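Local coordinates for protein beta-lactamase/D-alanine Carboxypeptidase (Yersinia pestis, PDB 3RJU) that probably acts as a serine beta-lactamase or D-alanine carboxypeptidase, a penicillin-binding-protein relative whose probable active-site pocket holds citrate in this crystal, at residues Thr133-Lys137 and Asp138-Gln142; Ile60-Ile63 and Thr64-Met67; Thr68-Ile71 and Met72-Ala76; Ile80-Leu83 and Thr84-Leu87; Thr199-Ala202 and Glu203-Lys206. One frame throughout, in Å; residues are numbered along the deposited sequence.

Overall arrangement
Interactions 2, 3, 4, 1 and 5 follow one another along the chain, in that order. Interactions 2 and 3 share helix 64-77: residues 60-67 are its lead-in loop and first turn at the middle of the molecule, where an SxxK-type pattern lies beside bound citrate, and 68-76 carry it outward, the two centres about 13 Å apart. Interaction 4 is the turn beyond that helix, its centre about 10 Å from that of interaction 3. Interaction 1 caps helix 137-144 and touches interaction 4 through Trp141 and Leu87. Interaction 5 is a surface cap with a disulfide. Of the five, only interaction 2 lies at the probable active site; interactions 1, 4 and 5 lie about 19 to 21 Å from it, centre to centre.

Interaction 1: residues Thr133-Lys137 and Asp138-Gln142; sequences TWPTK and DNRWQ
The side chain of Asn139 folds back across Thr136, the residue at the N-cap of helix 137-144, and the pair makes a capping box. Thr136 OG1 accepts from Asn139 N over 3.1 Å in a nearly straight bond (165°). In return Thr136 N donates to Asn139 OD1 at 2.9 Å, approaching from above the carbonyl plane of the amide, 37° out of it. The threonine hydroxyl can serve because it stands between its own backbone N and carbonyl carbon (chi1 69°), turned to the first helical turn. Asn139 OD1 also lies 3.3 Å from Trp134 NE1, but the angle there is poor and the pair is merely in contact. Behind this box, the peptide from Trp134 to Pro135 is cis and lays Pro135 CB over the centre of the indole, 3.7 Å above its plane. The same proline packs on the first turn of the helix, its CB 3.6 Å from Asn139 CB and its CG against the CG of Arg140. The guanidinium of Arg140 spreads one face over Lys137 CA, while NH2 makes a salt bridge with Asp169 and NH1 a hydrogen bond to the carbonyl of Ala222. Trp141 presents its edge to the Lys137 carbonyl, with CD1 3.2 Å from O, and gives its NE1 hydrogen to Asp169 as well. Through Asp169, Leu162 and Leu166, helix 137-144 is fastened to the side of helix 162-175, while Trp134 and Pro135 lean on the loop residues Arg129 and Gln122.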
loop_
_atom_site.group_PDB
_atom_site.type_symbol
_atom_site.label_atom_id
_atom_site.label_comp_id
_atom_site.label_asym_id
_atom_site.label_seq_id
_atom_site.Cartn_x
_atom_site.Cartn_y
_atom_site.Cartn_z
ATOM N N THR A 133 -1.980 -6.003 14.678
ATOM C CA THR A 133 -1.484 -5.913 16.049
ATOM C C THR A 133 -0.417 -6.944 16.413
ATOM O O THR A 133 0.292 -6.752 17.393
ATOM C CB THR A 133 -2.634 -5.982 17.095
ATOM O OG1 THR A 133 -3.223 -7.284 17.072
ATOM C CG2 THR A 133 -3.708 -4.926 16.811
ATOM N N TRP A 134 -0.300 -8.024 15.639
ATOM C CA TRP A 134 0.692 -9.076 15.896
ATOM C C TRP A 134 1.301 -9.543 14.562
ATOM O O TRP A 134 0.565 -9.695 13.583
ATOM C CB TRP A 134 0.035 -10.276 16.607
ATOM C CG TRP A 134 1.058 -11.295 17.058
ATOM C CD1 TRP A 134 1.597 -11.418 18.309
ATOM C CD2 TRP A 134 1.695 -12.298 16.248
ATOM N NE1 TRP A 134 2.517 -12.436 18.327
ATOM C CE2 TRP A 134 2.601 -12.988 17.074
ATOM C CE3 TRP A 134 1.589 -12.674 14.901
ATOM C CZ2 TRP A 134 3.392 -14.043 16.603
ATOM C CZ3 TRP A 134 2.380 -13.700 14.431
ATOM C CH2 TRP A 134 3.267 -14.384 15.282
ATOM N N PRO A 135 2.629 -9.782 14.512
ATOM C CA PRO A 135 3.607 -9.700 15.604
ATOM C C PRO A 135 4.025 -8.267 15.883
ATOM O O PRO A 135 3.943 -7.401 14.994
ATOM C CB PRO A 135 4.815 -10.465 15.048
ATOM C CG PRO A 135 4.729 -10.242 13.541
ATOM C CD PRO A 135 3.231 -10.300 13.267
ATOM N N THR A 136 4.485 -8.020 17.108
ATOM C CA THR A 136 5.098 -6.740 17.417
ATOM C C THR A 136 6.520 -6.725 16.895
ATOM O O THR A 136 7.041 -7.764 16.474
ATOM C CB THR A 136 5.136 -6.486 18.924
ATOM O OG1 THR A 136 6.061 -7.402 19.536
ATOM C CG2 THR A 136 3.742 -6.666 19.531
ATOM N N LYS A 137 7.146 -5.552 16.920
ATOM C CA LYS A 137 8.561 -5.447 16.567
ATOM C C LYS A 137 9.423 -6.415 17.393
ATOM O O LYS A 137 10.227 -7.171 16.844
ATOM C CB LYS A 137 9.080 -4.018 16.746
ATOM C CG LYS A 137 10.555 -3.882 16.394
ATOM C CD LYS A 137 11.040 -2.452 16.553
ATOM C CE LYS A 137 11.101 -2.045 18.016
ATOM N NZ LYS A 137 11.902 -0.796 18.202
ATOM N N ASP A 138 9.275 -6.392 18.716
ATOM C CA ASP A 138 10.054 -7.323 19.530
ATOM C C ASP A 138 9.771 -8.779 19.145
ATOM O O ASP A 138 10.691 -9.587 19.093
ATOM C CB ASP A 138 9.810 -7.117 21.024
ATOM C CG ASP A 138 10.447 -5.844 21.555
ATOM O OD1 ASP A 138 11.291 -5.245 20.847
ATOM O OD2 ASP A 138 10.106 -5.449 22.695
ATOM N N ASN A 139 8.507 -9.126 18.889
ATOM C CA ASN A 139 8.204 -10.499 18.468
ATOM C C ASN A 139 8.975 -10.853 17.194
ATOM O O ASN A 139 9.525 -11.957 17.071
ATOM C CB ASN A 139 6.721 -10.703 18.149
ATOM C CG ASN A 139 5.803 -10.514 19.341
ATOM O OD1 ASN A 139 4.652 -10.128 19.163
ATOM N ND2 ASN A 139 6.288 -10.798 20.550
ATOM N N ARG A 140 8.982 -9.928 16.234
ATOM C CA ARG A 140 9.627 -10.182 14.943
ATOM C C ARG A 140 11.101 -10.513 15.095
ATOM O O ARG A 140 11.607 -11.469 14.493
ATOM C CB ARG A 140 9.498 -8.973 14.003
ATOM C CG ARG A 140 8.126 -8.774 13.451
ATOM C CD ARG A 140 8.159 -7.749 12.343
ATOM N NE ARG A 140 8.346 -6.354 12.744
ATOM C CZ ARG A 140 7.371 -5.562 13.199
ATOM N NH1 ARG A 140 6.151 -6.047 13.407
ATOM N NH2 ARG A 140 7.615 -4.285 13.468
ATOM N N TRP A 141 11.798 -9.704 15.880
ATOM C CA TRP A 141 13.235 -9.876 16.015
ATOM C C TRP A 141 13.600 -11.079 16.878
ATOM O O TRP A 141 14.616 -11.720 16.634
ATOM C CB TRP A 141 13.910 -8.570 16.451
ATOM C CG TRP A 141 13.861 -7.619 15.317
ATOM C CD1 TRP A 141 12.836 -6.762 15.003
ATOM C CD2 TRP A 141 14.843 -7.467 14.279
ATOM N NE1 TRP A 141 13.132 -6.079 13.847
ATOM C CE2 TRP A 141 14.351 -6.494 13.380
ATOM C CE3 TRP A 141 16.083 -8.066 14.018
ATOM C CZ2 TRP A 141 15.071 -6.080 12.253
ATOM C CZ3 TRP A 141 16.798 -7.656 12.896
ATOM C CH2 TRP A 141 16.281 -6.686 12.020
ATOM N N GLN A 142 12.744 -11.412 17.843
ATOM C CA GLN A 142 12.917 -12.629 18.623
ATOM C C GLN A 142 12.776 -13.867 17.719
ATOM O O GLN A 142 13.553 -14.812 17.827
ATOM C CB GLN A 142 11.927 -12.661 19.792
ATOM C CG GLN A 142 12.104 -13.832 20.738
ATOM C CD GLN A 142 13.495 -13.883 21.364
ATOM O OE1 GLN A 142 14.089 -12.847 21.694
ATOM N NE2 GLN A 142 14.026 -15.098 21.519
#

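Interaction 2: residues Ile60-Ile63 and Thr64-Met67; sequences IASI and TKLM
Ser62 and Lys65 stand one turn apart in an SxxK-type pattern at the start of helix 64-77, consistent with the nucleophile and lysine of penicillin-binding proteins and related beta-lactamases. The polar side of the contact is tightly held. Lys65 runs extended until chi4, where it bends (65°) and brings NZ within 2.9 Å of Ser62 OG, a hydrogen bond. Lys65 NZ is also hydrogen-bonded to Asn161 OD1, Tyr159 OH and the carbonyl of Ser226, so the lysine end is fixed from several directions. On this pocket side Ser62 OG is hydrogen-bonded to the bound citrate, and Lys302 of strand 299-306 touches both Ser62 and Lys65. In the backbone beneath, Thr64 OG1 donates to Ala61 O at 2.7 Å, lying 16° off the carbonyl plane. A chi1 of -66° swings this hydroxyl back over the preceding turn, and it also accepts from Ile229 N. The next bonds are more bent: Lys65 N reaches Ser62 O at 2.9 Å, and Leu66 N reaches Ile63 O at 3.0 Å, its donor 52° above the carbonyl plane. The apolar flank, by contrast, is packed more loosely, with Ile63 CG2 and Leu66 CD1 4.3 Å apart. Met236 and Trp239 of helix 233-241 pack against it. At its far end the side chain of Ile60 crosses that of Met67, a selenomethionine, at about a right angle, and Ile60 CD1 meets Met67 CE at 3.9 Å.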
loop_
_atom_site.group_PDB
_atom_site.type_symbol
_atom_site.label_atom_id
_atom_site.label_comp_id
_atom_site.label_asym_id
_atom_site.label_seq_id
_atom_site.Cartn_x
_atom_site.Cartn_y
_atom_site.Cartn_z
ATOM N N ILE A 60 -6.055 1.816 5.071
ATOM C CA ILE A 60 -5.563 1.645 3.704
ATOM C C ILE A 60 -4.904 0.284 3.486
ATOM O O ILE A 60 -4.551 -0.070 2.358
ATOM C CB ILE A 60 -4.629 2.804 3.239
ATOM C CG1 ILE A 60 -3.273 2.763 3.964
ATOM C CG2 ILE A 60 -5.318 4.166 3.439
ATOM C CD1 ILE A 60 -2.286 3.826 3.429
ATOM N N ALA A 61 -4.756 -0.483 4.563
ATOM C CA ALA A 61 -4.164 -1.811 4.476
ATOM C C ALA A 61 -2.837 -1.717 3.723
ATOM O O ALA A 61 -2.053 -0.817 3.996
ATOM C CB ALA A 61 -5.138 -2.823 3.821
ATOM N N SER A 62 -2.589 -2.603 2.761
ATOM C CA SER A 62 -1.246 -2.699 2.160
ATOM C C SER A 62 -0.827 -1.545 1.238
ATOM O O SER A 62 0.294 -1.536 0.716
ATOM C CB SER A 62 -1.051 -4.052 1.467
ATOM O OG SER A 62 -1.119 -5.101 2.422
ATOM N N ILE A 63 -1.696 -0.562 1.023
ATOM C CA ILE A 63 -1.218 0.672 0.392
ATOM C C ILE A 63 -0.082 1.225 1.275
ATOM O O ILE A 63 0.821 1.929 0.798
ATOM C CB ILE A 63 -2.363 1.729 0.221
ATOM C CG1 ILE A 63 -3.505 1.170 -0.641
ATOM C CG2 ILE A 63 -1.840 2.997 -0.390
ATOM C CD1 ILE A 63 -3.098 0.727 -2.020
ATOM N N THR A 64 -0.121 0.856 2.557
ATOM C CA THR A 64 0.935 1.188 3.523
ATOM C C THR A 64 2.320 0.857 2.967
ATOM O O THR A 64 3.266 1.621 3.166
ATOM C CB THR A 64 0.747 0.398 4.844
ATOM O OG1 THR A 64 -0.451 0.836 5.496
ATOM C CG2 THR A 64 1.942 0.621 5.801
ATOM N N LYS A 65 2.442 -0.268 2.264
ATOM C CA LYS A 65 3.751 -0.694 1.745
ATOM C C LYS A 65 4.362 0.327 0.791
ATOM O O LYS A 65 5.586 0.477 0.750
ATOM C CB LYS A 65 3.620 -2.035 1.032
ATOM C CG LYS A 65 3.261 -3.185 1.965
ATOM C CD LYS A 65 3.256 -4.514 1.233
ATOM C CE LYS A 65 3.064 -5.703 2.177
ATOM N NZ LYS A 65 1.717 -5.691 2.845
ATOM N N LEU A 66 3.527 1.036 0.034
ATOM C CA LEU A 66 4.042 2.088 -0.869
ATOM C C LEU A 66 4.691 3.220 -0.089
ATOM O O LEU A 66 5.662 3.831 -0.538
ATOM C CB LEU A 66 2.923 2.654 -1.751
ATOM C CG LEU A 66 2.134 1.622 -2.575
ATOM C CD1 LEU A 66 1.114 2.362 -3.448
ATOM C CD2 LEU A 66 3.096 0.781 -3.411
HETATM N N MSE A 67 4.148 3.507 1.086
HETATM C CA MSE A 67 4.742 4.531 1.945
HETATM C C MSE A 67 6.035 4.039 2.611
HETATM O O MSE A 67 6.976 4.806 2.779
HETATM C CB MSE A 67 3.718 5.019 2.979
HETATM C CG MSE A 67 2.525 5.696 2.303
HETATM SE SE MSE A 67 1.220 6.422 3.503
HETATM C CE MSE A 67 -0.179 6.836 2.181
#

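Interaction 3: residues Thr68-Ile71 and Met72-Ala76; sequences TSEI and MVKLA
Glu70 OE2 is held by two ammonium groups, Lys74 NZ at 2.8 Å one turn further along the helix and Lys252 NZ from elsewhere in the chain. The two salt bridges together would be expected to keep the carboxylate charged although its residue is buried. Lys74 meets OE2 on the anti side, 27° out of the carboxylate plane. The two side chains lie alongside each other and point the same way: Glu70 leaves with CG opposite its backbone N (chi1 172°) and continues extended, and Lys74, equally straight, brings its CE to 3.3 Å from OE2. The other carboxylate oxygen accepts from Trp239 NE1, which fixes the rotation of the group, and Lys74 NZ has a further acceptor in the carbonyl of Lys186. Around the turn, Ile71 and Leu75 run side by side in the same fashion, CG2 to CD1 at 3.9 Å, forming an apolar strip that Leu182 and Ile187 of helix 179-191 complete beside Ile71. Both pairs ride on regular helical bonds, such as Leu75 N to Ile71 O at 2.8 Å and Val73 N to Ser69 O at 2.9 Å. Val73 CG2 touches the oxygen of that Ser69 carbonyl, 3.3 Å from O. Ser69 OG, for its part, is bonded to Tyr164 of helix 162-175. The i to i+4 spacing of both pairs is that of an alpha helix, here the one that starts at the SxxK-type pattern of this beta-lactamase-like fold.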
loop_
_atom_site.group_PDB
_atom_site.type_symbol
_atom_site.label_atom_id
_atom_site.label_comp_id
_atom_site.label_asym_id
_atom_site.label_seq_id
_atom_site.Cartn_x
_atom_site.Cartn_y
_atom_site.Cartn_z
ATOM N N THR A 68 6.082 2.773 3.004
ATOM C CA THR A 68 7.327 2.214 3.535
ATOM C C THR A 68 8.422 2.310 2.483
ATOM O O THR A 68 9.528 2.758 2.771
ATOM C CB THR A 68 7.143 0.760 3.950
ATOM O OG1 THR A 68 5.928 0.663 4.715
ATOM C CG2 THR A 68 8.328 0.280 4.788
ATOM N N SER A 69 8.120 1.905 1.253
ATOM C CA SER A 69 9.113 2.048 0.179
ATOM C C SER A 69 9.455 3.505 -0.121
ATOM O O SER A 69 10.611 3.830 -0.424
ATOM C CB SER A 69 8.671 1.294 -1.079
ATOM O OG SER A 69 8.933 -0.094 -0.893
ATOM N N GLU A 70 8.461 4.391 -0.021
ATOM C CA GLU A 70 8.716 5.822 -0.186
ATOM C C GLU A 70 9.760 6.312 0.821
ATOM O O GLU A 70 10.719 7.004 0.468
ATOM C CB GLU A 70 7.428 6.647 -0.005
ATOM C CG GLU A 70 7.717 8.164 0.011
ATOM C CD GLU A 70 6.499 9.054 -0.025
ATOM O OE1 GLU A 70 5.411 8.550 0.171
ATOM O OE2 GLU A 70 6.653 10.291 -0.214
ATOM N N ILE A 71 9.561 5.956 2.083
ATOM C CA ILE A 71 10.506 6.314 3.131
ATOM C C ILE A 71 11.889 5.724 2.871
ATOM O O ILE A 71 12.899 6.422 3.030
ATOM C CB ILE A 71 9.958 5.940 4.524
ATOM C CG1 ILE A 71 8.746 6.829 4.832
ATOM C CG2 ILE A 71 11.038 6.085 5.617
ATOM C CD1 ILE A 71 7.961 6.403 6.051
HETATM N N MSE A 72 11.951 4.460 2.459
HETATM C CA MSE A 72 13.237 3.861 2.114
HETATM C C MSE A 72 13.932 4.661 1.002
HETATM O O MSE A 72 15.116 4.979 1.093
HETATM C CB MSE A 72 13.068 2.408 1.682
HETATM C CG MSE A 72 14.389 1.727 1.330
HETATM SE SE MSE A 72 14.105 -0.049 0.577
HETATM C CE MSE A 72 13.109 0.485 -1.017
ATOM N N VAL A 73 13.190 4.998 -0.048
ATOM C CA VAL A 73 13.764 5.742 -1.168
ATOM C C VAL A 73 14.240 7.133 -0.719
ATOM O O VAL A 73 15.328 7.591 -1.102
ATOM C CB VAL A 73 12.753 5.821 -2.333
ATOM C CG1 VAL A 73 13.143 6.876 -3.354
ATOM C CG2 VAL A 73 12.609 4.447 -2.982
ATOM N N LYS A 74 13.444 7.808 0.107
ATOM C CA LYS A 74 13.856 9.112 0.598
ATOM C C LYS A 74 15.095 9.027 1.488
ATOM O O LYS A 74 16.040 9.821 1.325
ATOM C CB LYS A 74 12.700 9.823 1.294
ATOM C CG LYS A 74 11.645 10.264 0.290
ATOM C CD LYS A 74 10.451 10.868 0.950
ATOM C CE LYS A 74 9.669 11.701 -0.056
ATOM N NZ LYS A 74 8.452 12.232 0.590
ATOM N N LEU A 75 15.137 8.037 2.380
ATOM C CA LEU A 75 16.324 7.858 3.223
ATOM C C LEU A 75 17.562 7.478 2.401
ATOM O O LEU A 75 18.686 7.848 2.751
ATOM C CB LEU A 75 16.071 6.815 4.324
ATOM C CG LEU A 75 15.107 7.246 5.430
ATOM C CD1 LEU A 75 14.904 6.085 6.410
ATOM C CD2 LEU A 75 15.603 8.479 6.160
ATOM N N ALA A 76 17.362 6.742 1.312
ATOM C CA ALA A 76 18.477 6.407 0.429
ATOM C C ALA A 76 19.006 7.662 -0.248
ATOM O O ALA A 76 20.217 7.855 -0.358
ATOM C CB ALA A 76 18.054 5.370 -0.617
#

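Interaction 4: residues Ile80-Leu83 and Thr84-Leu87; sequences IVKL and TDPL
A type I beta turn runs from Lys82 to Asp85, and the two residues at its ends are joined twice. Asp85 N donates to Lys82 O at 2.9 Å, the bond that closes the turn. The carboxylate then reaches back: Lys82 N donates to Asp85 OD2, also at 2.9 Å and nearly straight (167°), from well above the carboxylate plane (65° out of it). With CG pointing away from its own carbonyl carbon (chi1 -76°), Asp85 turns its carboxylate back toward the N of Lys82. OD2 has a second partner in the hydroxyl of Tyr90, so two groups grip this oxygen of a buried residue. The other oxygen, OD1, packs against the lysine stem, 3.5 Å from Lys82 CB, and the charged ends stay apart, with Lys82 NZ 5.7 Å from OD1. Across the turn Thr84 OG1 lies 3.8 Å from Lys82 CB, a plain van der Waals contact. The turn follows helix 64-77 and precedes helix 108-113: Leu83 rests on Met72 and Ala76 of the first, and Val81 on Leu75 of the first, on Leu108 of the second, and on Ala174 of helix 162-175.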
loop_
_atom_site.group_PDB
_atom_site.type_symbol
_atom_site.label_atom_id
_atom_site.label_comp_id
_atom_site.label_asym_id
_atom_site.label_seq_id
_atom_site.Cartn_x
_atom_site.Cartn_y
_atom_site.Cartn_z
ATOM N N ILE A 80 21.202 7.904 4.151
ATOM C CA ILE A 80 21.000 7.230 5.443
ATOM C C ILE A 80 20.887 5.697 5.342
ATOM O O ILE A 80 21.299 4.961 6.251
ATOM C CB ILE A 80 19.779 7.821 6.177
ATOM C CG1 ILE A 80 20.092 9.264 6.622
ATOM C CG2 ILE A 80 19.372 6.941 7.350
ATOM C CD1 ILE A 80 18.892 10.015 7.129
ATOM N N VAL A 81 20.336 5.215 4.234
ATOM C CA VAL A 81 20.410 3.788 3.895
ATOM C C VAL A 81 20.794 3.660 2.443
ATOM O O VAL A 81 20.806 4.652 1.716
ATOM C CB VAL A 81 19.069 3.024 4.105
ATOM C CG1 VAL A 81 18.579 3.161 5.537
ATOM C CG2 VAL A 81 17.996 3.472 3.093
ATOM N N LYS A 82 21.115 2.437 2.037
ATOM C CA LYS A 82 21.203 2.064 0.629
ATOM C C LYS A 82 20.209 0.931 0.408
ATOM O O LYS A 82 20.033 0.077 1.292
ATOM C CB LYS A 82 22.604 1.568 0.282
ATOM C CG LYS A 82 23.685 2.619 0.389
ATOM C CD LYS A 82 25.019 1.977 0.075
ATOM C CE LYS A 82 26.148 2.986 0.011
ATOM N NZ LYS A 82 27.428 2.301 -0.354
ATOM N N LEU A 83 19.564 0.911 -0.758
ATOM C CA LEU A 83 18.654 -0.184 -1.093
ATOM C C LEU A 83 19.344 -1.536 -0.993
ATOM O O LEU A 83 18.699 -2.561 -0.750
ATOM C CB LEU A 83 18.068 -0.021 -2.491
ATOM C CG LEU A 83 16.718 0.705 -2.538
ATOM C CD1 LEU A 83 16.778 2.074 -1.884
ATOM C CD2 LEU A 83 16.246 0.788 -3.978
ATOM N N THR A 84 20.655 -1.544 -1.197
ATOM C CA THR A 84 21.425 -2.785 -1.178
ATOM C C THR A 84 21.954 -3.177 0.210
ATOM O O THR A 84 22.637 -4.198 0.352
ATOM C CB THR A 84 22.594 -2.693 -2.152
ATOM O OG1 THR A 84 23.285 -1.466 -1.918
ATOM C CG2 THR A 84 22.087 -2.711 -3.593
ATOM N N ASP A 85 21.654 -2.384 1.237
ATOM C CA ASP A 85 22.141 -2.718 2.576
ATOM C C ASP A 85 21.538 -4.031 3.021
ATOM O O ASP A 85 20.327 -4.246 2.899
ATOM C CB ASP A 85 21.704 -1.680 3.607
ATOM C CG ASP A 85 22.508 -0.403 3.539
ATOM O OD1 ASP A 85 23.618 -0.422 2.967
ATOM O OD2 ASP A 85 22.030 0.614 4.079
ATOM N N PRO A 86 22.364 -4.907 3.577
ATOM C CA PRO A 86 21.814 -6.097 4.243
ATOM C C PRO A 86 20.901 -5.693 5.396
ATOM O O PRO A 86 21.208 -4.738 6.122
ATOM C CB PRO A 86 23.060 -6.781 4.791
ATOM C CG PRO A 86 24.154 -6.357 3.842
ATOM C CD PRO A 86 23.840 -4.930 3.505
ATOM N N LEU A 87 19.780 -6.391 5.557
ATOM C CA LEU A 87 18.952 -6.173 6.731
ATOM C C LEU A 87 19.792 -6.276 8.011
ATOM O O LEU A 87 19.554 -5.556 8.978
ATOM C CB LEU A 87 17.805 -7.179 6.774
ATOM C CG LEU A 87 16.914 -7.140 8.017
ATOM C CD1 LEU A 87 16.256 -5.780 8.139
ATOM C CD2 LEU A 87 15.851 -8.230 7.940
#

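Interaction 5: residues Thr199-Ala202 and Glu203-Lys206; sequences TPTA and EQCK
A capping box at the surface opens the short helix 202-205, with Thr201 as N-cap and Gln204 as its partner. Gln204 N donates to Thr201 OG1 at 3.1 Å, and Thr201 N answers to Gln204 OE1 at 2.8 Å. This second bond is well formed: it is straight to within 20° (163°) and the donor lies in the carbonyl plane, on a lone pair. The glutamine side chain reaches the cap because CG sits beside the backbone N (chi1 -71°) and the chain stays extended beyond it, laying OE1 alongside Pro200 CA as well. OE1 takes a further hydrogen from a water at 2.7 Å that also donates to Thr199 O, while Gln204 NE2 is bonded to Asn195. A second water ties Thr201 OG1, 2.7 Å away, to Glu203 OE1, whose ionic partner is Arg207. Cys205 N closes the first helical turn by donating to Thr201 O at 2.8 Å. Its SG lies against the flank of the proline, 3.7 Å from Pro200 CG, and is bonded covalently to Cys217 in a disulfide. The helix lies in the chain after helix 179-191. The disulfide staples it to the loop that carries Cys217, which Pro200 touches too, and Thr199 leans on Asn219 and Val221 a little further along the chain, before strand 230-231.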
loop_
_atom_site.group_PDB
_atom_site.type_symbol
_atom_site.label_atom_id
_atom_site.label_comp_id
_atom_site.label_asym_id
_atom_site.label_seq_id
_atom_site.Cartn_x
_atom_site.Cartn_y
_atom_site.Cartn_z
ATOM N N THR A 199 -1.621 5.729 14.913
ATOM C CA THR A 199 -2.060 5.905 16.287
ATOM C C THR A 199 -3.249 6.875 16.349
ATOM O O THR A 199 -3.129 8.001 16.844
ATOM C CB THR A 199 -0.897 6.439 17.161
ATOM O OG1 THR A 199 -0.410 7.668 16.609
ATOM C CG2 THR A 199 0.268 5.435 17.182
ATOM N N PRO A 200 -4.408 6.442 15.839
ATOM C CA PRO A 200 -5.558 7.352 15.797
ATOM C C PRO A 200 -6.068 7.762 17.174
ATOM O O PRO A 200 -6.003 6.998 18.146
ATOM C CB PRO A 200 -6.621 6.544 15.045
ATOM C CG PRO A 200 -6.233 5.113 15.275
ATOM C CD PRO A 200 -4.727 5.109 15.298
ATOM N N THR A 201 -6.577 8.983 17.245
ATOM C CA THR A 201 -7.242 9.459 18.450
ATOM C C THR A 201 -8.677 8.948 18.498
ATOM O O THR A 201 -9.178 8.365 17.529
ATOM C CB THR A 201 -7.316 10.978 18.453
ATOM O OG1 THR A 201 -8.111 11.403 17.335
ATOM C CG2 THR A 201 -5.918 11.584 18.351
ATOM N N ALA A 202 -9.355 9.192 19.615
ATOM C CA ALA A 202 -10.773 8.853 19.717
ATOM C C ALA A 202 -11.598 9.595 18.665
ATOM O O ALA A 202 -12.520 9.022 18.070
ATOM C CB ALA A 202 -11.303 9.171 21.124
ATOM N N GLU A 203 -11.271 10.864 18.443
ATOM C CA GLU A 203 -11.987 11.690 17.466
ATOM C C GLU A 203 -11.799 11.123 16.055
ATOM O O GLU A 203 -12.714 11.188 15.223
ATOM C CB GLU A 203 -11.516 13.147 17.538
ATOM C CG GLU A 203 -12.316 14.121 16.679
ATOM C CD GLU A 203 -11.915 14.084 15.217
ATOM O OE1 GLU A 203 -10.739 13.740 14.931
ATOM O OE2 GLU A 203 -12.777 14.401 14.358
ATOM N N GLN A 204 -10.624 10.562 15.777
ATOM C CA GLN A 204 -10.406 9.931 14.485
ATOM C C GLN A 204 -11.146 8.606 14.400
ATOM O O GLN A 204 -11.834 8.331 13.412
ATOM C CB GLN A 204 -8.896 9.751 14.230
ATOM C CG GLN A 204 -8.222 11.092 13.972
ATOM C CD GLN A 204 -6.702 11.024 13.986
ATOM O OE1 GLN A 204 -6.100 10.304 14.788
ATOM N NE2 GLN A 204 -6.076 11.774 13.088
ATOM N N CYS A 205 -11.030 7.798 15.444
ATOM C CA CYS A 205 -11.701 6.500 15.467
ATOM C C CYS A 205 -13.221 6.552 15.239
ATOM O O CYS A 205 -13.787 5.664 14.584
ATOM C CB CYS A 205 -11.368 5.744 16.747
ATOM S SG CYS A 205 -9.672 5.045 16.722
ATOM N N LYS A 206 -13.879 7.583 15.756
ATOM C CA LYS A 206 -15.328 7.688 15.581
ATOM C C LYS A 206 -15.694 7.839 14.107
ATOM O O LYS A 206 -16.834 7.576 13.723
ATOM C CB LYS A 206 -15.915 8.857 16.390
ATOM C CG LYS A 206 -15.564 10.196 15.805
ATOM C CD LYS A 206 -16.266 11.365 16.485
ATOM C CE LYS A 206 -15.818 12.663 15.828
ATOM N NZ LYS A 206 -16.232 13.862 16.624
HETATM O O HOH W 1 -3.543 10.773 15.657
HETATM O O HOH W 2 -8.185 13.959 16.516
#